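Local coordinates for protein soluble lytic murein transglycosylase (Escherichia coli, PDB 1QSA) that cleaves the glycosidic bonds between N-acetylmuramic acid and N-acetylglucosamine in peptidoglycan, leaving a 1,6-anhydro bond on the muramic acid residue, at residues 455-460 with 525-530; 462-467 with 530-535. All blocks are in the same frame, centred on the assembly; numbering follows the deposited sequence. Where two conformers were deposited one is given.

Interaction 1 (455-460 with 525-530); sequences DLFKRY and TNINIG
Ile527 packs against Leu456, Phe457 and Tyr460 in a mostly apolar helix-helix contact, where the short helix 454-461 lies against the long helix 523-540. The two segments run roughly parallel, their axes 9.7 Å apart at an angle of 31°, and no hydrogen bond joins them. Ile527 reaches across with all its branches. Its CD1 sits over one face of the Phe457 ring, 3.9 Å from the centroid and 22° off the normal, a CH-pi contact displaced toward the ring's rim. Ile527 CD1 also meets Leu456 CB at 3.8 Å. Ile527 CG2, anti to the backbone N, fits between the Phe457 ring and Tyr460, 3.9 Å from Tyr460 CB. Beyond it the Tyr460 ring leans on Asn528, whose CA lies over one ring face; ring and amide planes are 35° apart, and Asn528 OD1 comes within 3.5 Å of Tyr460 CE1. The phenol OH is held farther along, by a hydrogen bond to Glu524, which also forms a salt bridge with Arg459. Phe457 also touches Gln468, Met472 and Ala475 of helix 468-479, its side chain about 9 Å from that of Glu478, the predicted active-site residue. This parallel helix pair belongs to the all-helical, lysozyme-like fold of the SLT domain.

Interaction 2 (462-467 with 530-535); sequences SGKEIP and GTSYLQ
Gln535 reaches from helix 523-540 to the loop 462-467 and holds it by three hydrogen bonds, within the lysozyme-like SLT domain. Its carboxamide oxygen accepts two successive backbone N-H groups. Glu465 N lies 2.9 Å from Gln535 OE1, well above the carbonyl plane, and the bond is bent, with an angle of 135° at the hydrogen. Ile466 N approaches Gln535 OE1 almost along the C=O axis, at 3.1 Å and a straighter 150°. The amide's other end donates: Gln535 NE2 gives a hydrogen to Glu465 OE1 at 2.9 Å, received on the anti lone pair and nearly in the amide plane, although carboxylate and amide planes are turned 41° apart. With both ends of the carboxamide engaged, its flip state is fixed. A bend at chi2 carries the amide across to the loop. The other carboxylate oxygen, Glu465 OE2, has a weak bond to Asn543.

Ile466 CD1 packs on the helix surface, 3.5 Å from Thr531 O and against Leu534 CD2, while Ile466 CG2 rests against Gln535 CA and OE1. Leu534 goes on to Tyr470 and Ile474 of helix 468-479, its side chain about 8 Å from that of Glu478, the predicted active-site residue. The aliphatic chain of Lys464 runs across Thr531 and against Gln535 CB and CG, then turns at its last torsion toward polar partners. Its ammonium donates to Tyr460 O, the carbonyl of a residue in the preceding helix. Thr531 OG1 and Ser532 OG bond back to the carbonyls of Ile527 and Asn528 in their own helix. One water joins these groups, accepting from Lys464 NZ at 2.7 Å, lying 2.8 Å from Ser532 OG and donating weakly to Thr531 OG1.

In the fold
Both contacts use helix 523-540: interaction 1 its earlier turns and interaction 2 the turns that follow, with Gly530 common to the two. Their centres are about 9 Å apart. Helix 454-461 supplies the partner in interaction 1, and the loop that leaves it for helix 468-479 supplies that of interaction 2, so both pairings advance along the chain in the same direction and their segments alternate in sequence. Tyr460 O, 3.5 Å from Thr531 OG1, marks where the two meet. Interaction 1 is mostly apolar, interaction 2 mainly polar. Together they hold helix 454-461 and the loop that leads into helix 468-479, which carries the predicted active-site Glu478, against one long helix of the SLT domain.

Interaction 1 (455-460 with 525-530)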
loop_
_atom_site.group_PDB
_atom_site.type_symbol
_atom_site.label_atom_id
_atom_site.label_comp_id
_atom_site.label_asym_id
_atom_site.label_seq_id
_atom_site.Cartn_x
_atom_site.Cartn_y
_atom_site.Cartn_z
ATOM N N ASP A 455 5.920 27.256 -6.790
ATOM C CA ASP A 455 6.441 28.414 -6.058
ATOM C C ASP A 455 6.883 28.063 -4.638
ATOM O O ASP A 455 7.937 28.513 -4.195
ATOM C CB ASP A 455 5.406 29.540 -6.002
ATOM C CG ASP A 455 5.118 30.143 -7.370
ATOM O OD1 ASP A 455 5.994 30.060 -8.259
ATOM O OD2 ASP A 455 4.007 30.693 -7.551
ATOM N N LEU A 456 6.109 27.233 -3.943
ATOM C CA LEU A 456 6.478 26.846 -2.588
ATOM C C LEU A 456 7.750 26.003 -2.576
ATOM O O LEU A 456 8.623 26.224 -1.742
ATOM C CB LEU A 456 5.343 26.099 -1.886
ATOM C CG LEU A 456 4.159 26.968 -1.436
ATOM C CD1 LEU A 456 2.996 26.088 -0.993
ATOM C CD2 LEU A 456 4.613 27.887 -0.303
ATOM N N PHE A 457 7.847 25.025 -3.472
ATOM C CA PHE A 457 9.059 24.201 -3.518
ATOM C C PHE A 457 10.286 25.029 -3.877
ATOM O O PHE A 457 11.351 24.827 -3.304
ATOM C CB PHE A 457 8.907 22.998 -4.459
ATOM C CG PHE A 457 8.147 21.848 -3.847
ATOM C CD1 PHE A 457 8.755 21.026 -2.887
ATOM C CD2 PHE A 457 6.832 21.598 -4.208
ATOM C CE1 PHE A 457 8.046 19.960 -2.292
ATOM C CE2 PHE A 457 6.119 20.549 -3.630
ATOM C CZ PHE A 457 6.729 19.727 -2.668
ATOM N N LYS A 458 10.119 26.012 -4.761
ATOM C CA LYS A 458 11.224 26.877 -5.145
ATOM C C LYS A 458 11.675 27.667 -3.922
ATOM O O LYS A 458 12.852 27.654 -3.559
ATOM C CB LYS A 458 10.807 27.839 -6.269
ATOM C CG LYS A 458 11.955 28.725 -6.754
ATOM C CD LYS A 458 11.507 29.670 -7.855
ATOM C CE LYS A 458 12.679 30.499 -8.383
ATOM N NZ LYS A 458 12.209 31.610 -9.283
ATOM N N ARG A 459 10.718 28.303 -3.251
ATOM C CA ARG A 459 11.010 29.098 -2.070
ATOM C C ARG A 459 11.697 28.309 -0.958
ATOM O O ARG A 459 12.667 28.786 -0.371
ATOM C CB ARG A 459 9.720 29.724 -1.527
ATOM C CG ARG A 459 9.913 30.621 -0.308
ATOM C CD ARG A 459 8.586 31.027 0.319
ATOM N NE ARG A 459 7.599 31.430 -0.681
ATOM C CZ ARG A 459 6.291 31.525 -0.446
ATOM N NH1 ARG A 459 5.806 31.271 0.761
ATOM N NH2 ARG A 459 5.468 31.890 -1.419
ATOM N N TYR A 460 11.215 27.092 -0.702
ATOM C CA TYR A 460 11.761 26.263 0.368
ATOM C C TYR A 460 12.993 25.437 0.047
ATOM O O TYR A 460 13.482 24.707 0.907
ATOM C CB TYR A 460 10.661 25.423 1.022
ATOM C CG TYR A 460 9.763 26.269 1.894
ATOM C CD1 TYR A 460 10.146 26.601 3.187
ATOM C CD2 TYR A 460 8.559 26.795 1.408
ATOM C CE1 TYR A 460 9.360 27.433 3.980
ATOM C CE2 TYR A 460 7.762 27.644 2.203
ATOM C CZ TYR A 460 8.182 27.950 3.487
ATOM O OH TYR A 460 7.443 28.771 4.303
ATOM N N THR A 525 3.281 24.484 5.307
ATOM C CA THR A 525 3.862 23.965 6.546
ATOM C C THR A 525 4.558 22.629 6.256
ATOM O O THR A 525 5.693 22.408 6.687
ATOM C CB THR A 525 2.770 23.736 7.627
ATOM O OG1 THR A 525 2.076 24.969 7.868
ATOM C CG2 THR A 525 3.394 23.253 8.932
ATOM N N ASN A 526 3.871 21.767 5.506
ATOM C CA ASN A 526 4.386 20.447 5.174
ATOM C C ASN A 526 5.682 20.564 4.353
ATOM O O ASN A 526 6.690 19.938 4.671
ATOM C CB ASN A 526 3.319 19.650 4.409
ATOM C CG ASN A 526 3.667 18.194 4.304
ATOM O OD1 ASN A 526 4.482 17.803 3.472
ATOM N ND2 ASN A 526 3.068 17.373 5.166
ATOM N N ILE A 527 5.670 21.412 3.331
ATOM C CA ILE A 527 6.851 21.617 2.492
ATOM C C ILE A 527 8.011 22.210 3.304
ATOM O O ILE A 527 9.151 21.812 3.139
ATOM C CB ILE A 527 6.499 22.484 1.243
ATOM C CG1 ILE A 527 5.602 21.673 0.301
ATOM C CG2 ILE A 527 7.758 22.919 0.492
ATOM C CD1 ILE A 527 4.903 22.507 -0.780
ATOM N N ASN A 528 7.702 23.123 4.216
ATOM C CA ASN A 528 8.719 23.739 5.078
ATOM C C ASN A 528 9.428 22.656 5.927
ATOM O O ASN A 528 10.657 22.468 5.841
ATOM C CB ASN A 528 8.015 24.765 5.983
ATOM C CG ASN A 528 8.975 25.524 6.902
ATOM O OD1 ASN A 528 10.194 25.485 6.730
ATOM N ND2 ASN A 528 8.417 26.218 7.888
ATOM N N ILE A 529 8.646 21.893 6.696
ATOM C CA ILE A 529 9.216 20.872 7.570
ATOM C C ILE A 529 9.811 19.687 6.812
ATOM O O ILE A 529 10.877 19.171 7.176
ATOM C CB ILE A 529 8.163 20.407 8.603
ATOM C CG1 ILE A 529 7.784 21.600 9.485
ATOM C CG2 ILE A 529 8.708 19.249 9.473
ATOM C CD1 ILE A 529 6.633 21.351 10.453
ATOM N N GLY A 530 9.161 19.312 5.715
ATOM C CA GLY A 530 9.631 18.188 4.921
ATOM C C GLY A 530 10.919 18.490 4.185
ATOM O O GLY A 530 11.843 17.662 4.181
#

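Interaction 2 (462-467 with 530-535)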
loop_
_atom_site.group_PDB
_atom_site.type_symbol
_atom_site.label_atom_id
_atom_site.label_comp_id
_atom_site.label_asym_id
_atom_site.label_seq_id
_atom_site.Cartn_x
_atom_site.Cartn_y
_atom_site.Cartn_z
ATOM N N SER A 462 15.419 27.090 -2.159
ATOM C CA SER A 462 16.402 28.110 -2.566
ATOM C C SER A 462 17.597 28.245 -1.616
ATOM O O SER A 462 18.736 28.480 -2.061
ATOM C CB SER A 462 15.725 29.476 -2.733
ATOM O OG SER A 462 15.142 29.907 -1.517
ATOM N N GLY A 463 17.347 28.094 -0.318
ATOM C CA GLY A 463 18.417 28.203 0.657
ATOM C C GLY A 463 18.947 26.850 1.100
ATOM O O GLY A 463 19.611 26.755 2.126
ATOM N N LYS A 464 18.627 25.798 0.352
ATOM C CA LYS A 464 19.082 24.452 0.704
ATOM C C LYS A 464 19.872 23.845 -0.447
ATOM O O LYS A 464 19.893 24.401 -1.538
ATOM C CB LYS A 464 17.872 23.571 1.030
ATOM C CG LYS A 464 17.030 24.116 2.174
ATOM C CD LYS A 464 15.869 23.191 2.479
ATOM C CE LYS A 464 15.116 23.620 3.737
ATOM N NZ LYS A 464 14.439 24.952 3.591
ATOM N N GLU A 465 20.560 22.736 -0.198
ATOM C CA GLU A 465 21.314 22.073 -1.254
ATOM C C GLU A 465 20.474 21.068 -2.049
ATOM O O GLU A 465 20.780 20.775 -3.201
ATOM C CB GLU A 465 22.537 21.375 -0.661
ATOM C CG GLU A 465 23.440 22.316 0.140
ATOM C CD GLU A 465 24.454 21.567 0.971
ATOM O OE1 GLU A 465 24.056 20.952 1.980
ATOM O OE2 GLU A 465 25.656 21.577 0.607
ATOM N N ILE A 466 19.425 20.525 -1.434
ATOM C CA ILE A 466 18.543 19.600 -2.150
ATOM C C ILE A 466 17.921 20.327 -3.345
ATOM O O ILE A 466 17.484 21.479 -3.221
ATOM C CB ILE A 466 17.372 19.051 -1.247
ATOM C CG1 ILE A 466 16.651 20.192 -0.506
ATOM C CG2 ILE A 466 17.900 17.969 -0.291
ATOM C CD1 ILE A 466 15.303 19.757 0.099
ATOM N N PRO A 467 17.971 19.716 -4.539
ATOM C CA PRO A 467 17.380 20.357 -5.724
ATOM C C PRO A 467 15.852 20.461 -5.598
ATOM O O PRO A 467 15.210 19.611 -4.973
ATOM C CB PRO A 467 17.745 19.390 -6.852
ATOM C CG PRO A 467 19.004 18.753 -6.382
ATOM C CD PRO A 467 18.719 18.504 -4.907
ATOM N N GLY A 530 9.161 19.312 5.715
ATOM C CA GLY A 530 9.631 18.188 4.921
ATOM C C GLY A 530 10.919 18.490 4.185
ATOM O O GLY A 530 11.843 17.662 4.181
ATOM N N THR A 531 11.013 19.662 3.557
ATOM C CA THR A 531 12.264 20.023 2.862
ATOM C C THR A 531 13.411 20.150 3.874
ATOM O O THR A 531 14.561 19.871 3.562
ATOM C CB THR A 531 12.171 21.339 2.044
ATOM O OG1 THR A 531 11.787 22.436 2.888
ATOM C CG2 THR A 531 11.206 21.186 0.865
ATOM N N SER A 532 13.089 20.579 5.086
ATOM C CA SER A 532 14.091 20.688 6.142
ATOM C C SER A 532 14.637 19.298 6.518
ATOM O O SER A 532 15.849 19.092 6.508
ATOM C CB SER A 532 13.538 21.407 7.372
ATOM O OG SER A 532 13.425 22.795 7.107
ATOM N N TYR A 533 13.756 18.322 6.747
ATOM C CA TYR A 533 14.247 16.982 7.094
ATOM C C TYR A 533 15.000 16.357 5.916
ATOM O O TYR A 533 16.059 15.740 6.093
ATOM C CB TYR A 533 13.105 16.067 7.535
ATOM C CG TYR A 533 13.617 14.751 8.103
ATOM C CD1 TYR A 533 14.369 14.728 9.282
ATOM C CD2 TYR A 533 13.444 13.555 7.406
ATOM C CE1 TYR A 533 14.952 13.537 9.746
ATOM C CE2 TYR A 533 14.025 12.356 7.867
ATOM C CZ TYR A 533 14.777 12.363 9.025
ATOM O OH TYR A 533 15.415 11.202 9.434
ATOM N N LEU A 534 14.472 16.549 4.707
ATOM C CA LEU A 534 15.110 16.000 3.507
ATOM C C LEU A 534 16.512 16.592 3.339
ATOM O O LEU A 534 17.470 15.865 3.058
ATOM C CB LEU A 534 14.236 16.284 2.284
ATOM C CG LEU A 534 14.663 15.616 0.964
ATOM C CD1 LEU A 534 14.679 14.092 1.105
ATOM C CD2 LEU A 534 13.726 16.056 -0.154
ATOM N N GLN A 535 16.644 17.897 3.579
ATOM C CA GLN A 535 17.948 18.564 3.494
ATOM C C GLN A 535 18.893 17.997 4.569
ATOM O O GLN A 535 20.081 17.790 4.317
ATOM C CB GLN A 535 17.776 20.083 3.679
ATOM C CG GLN A 535 19.079 20.857 3.925
ATOM C CD GLN A 535 20.102 20.739 2.812
ATOM O OE1 GLN A 535 19.764 20.628 1.634
ATOM N NE2 GLN A 535 21.373 20.797 3.187
HETATM O O HOH W 1 12.319 24.663 5.308
#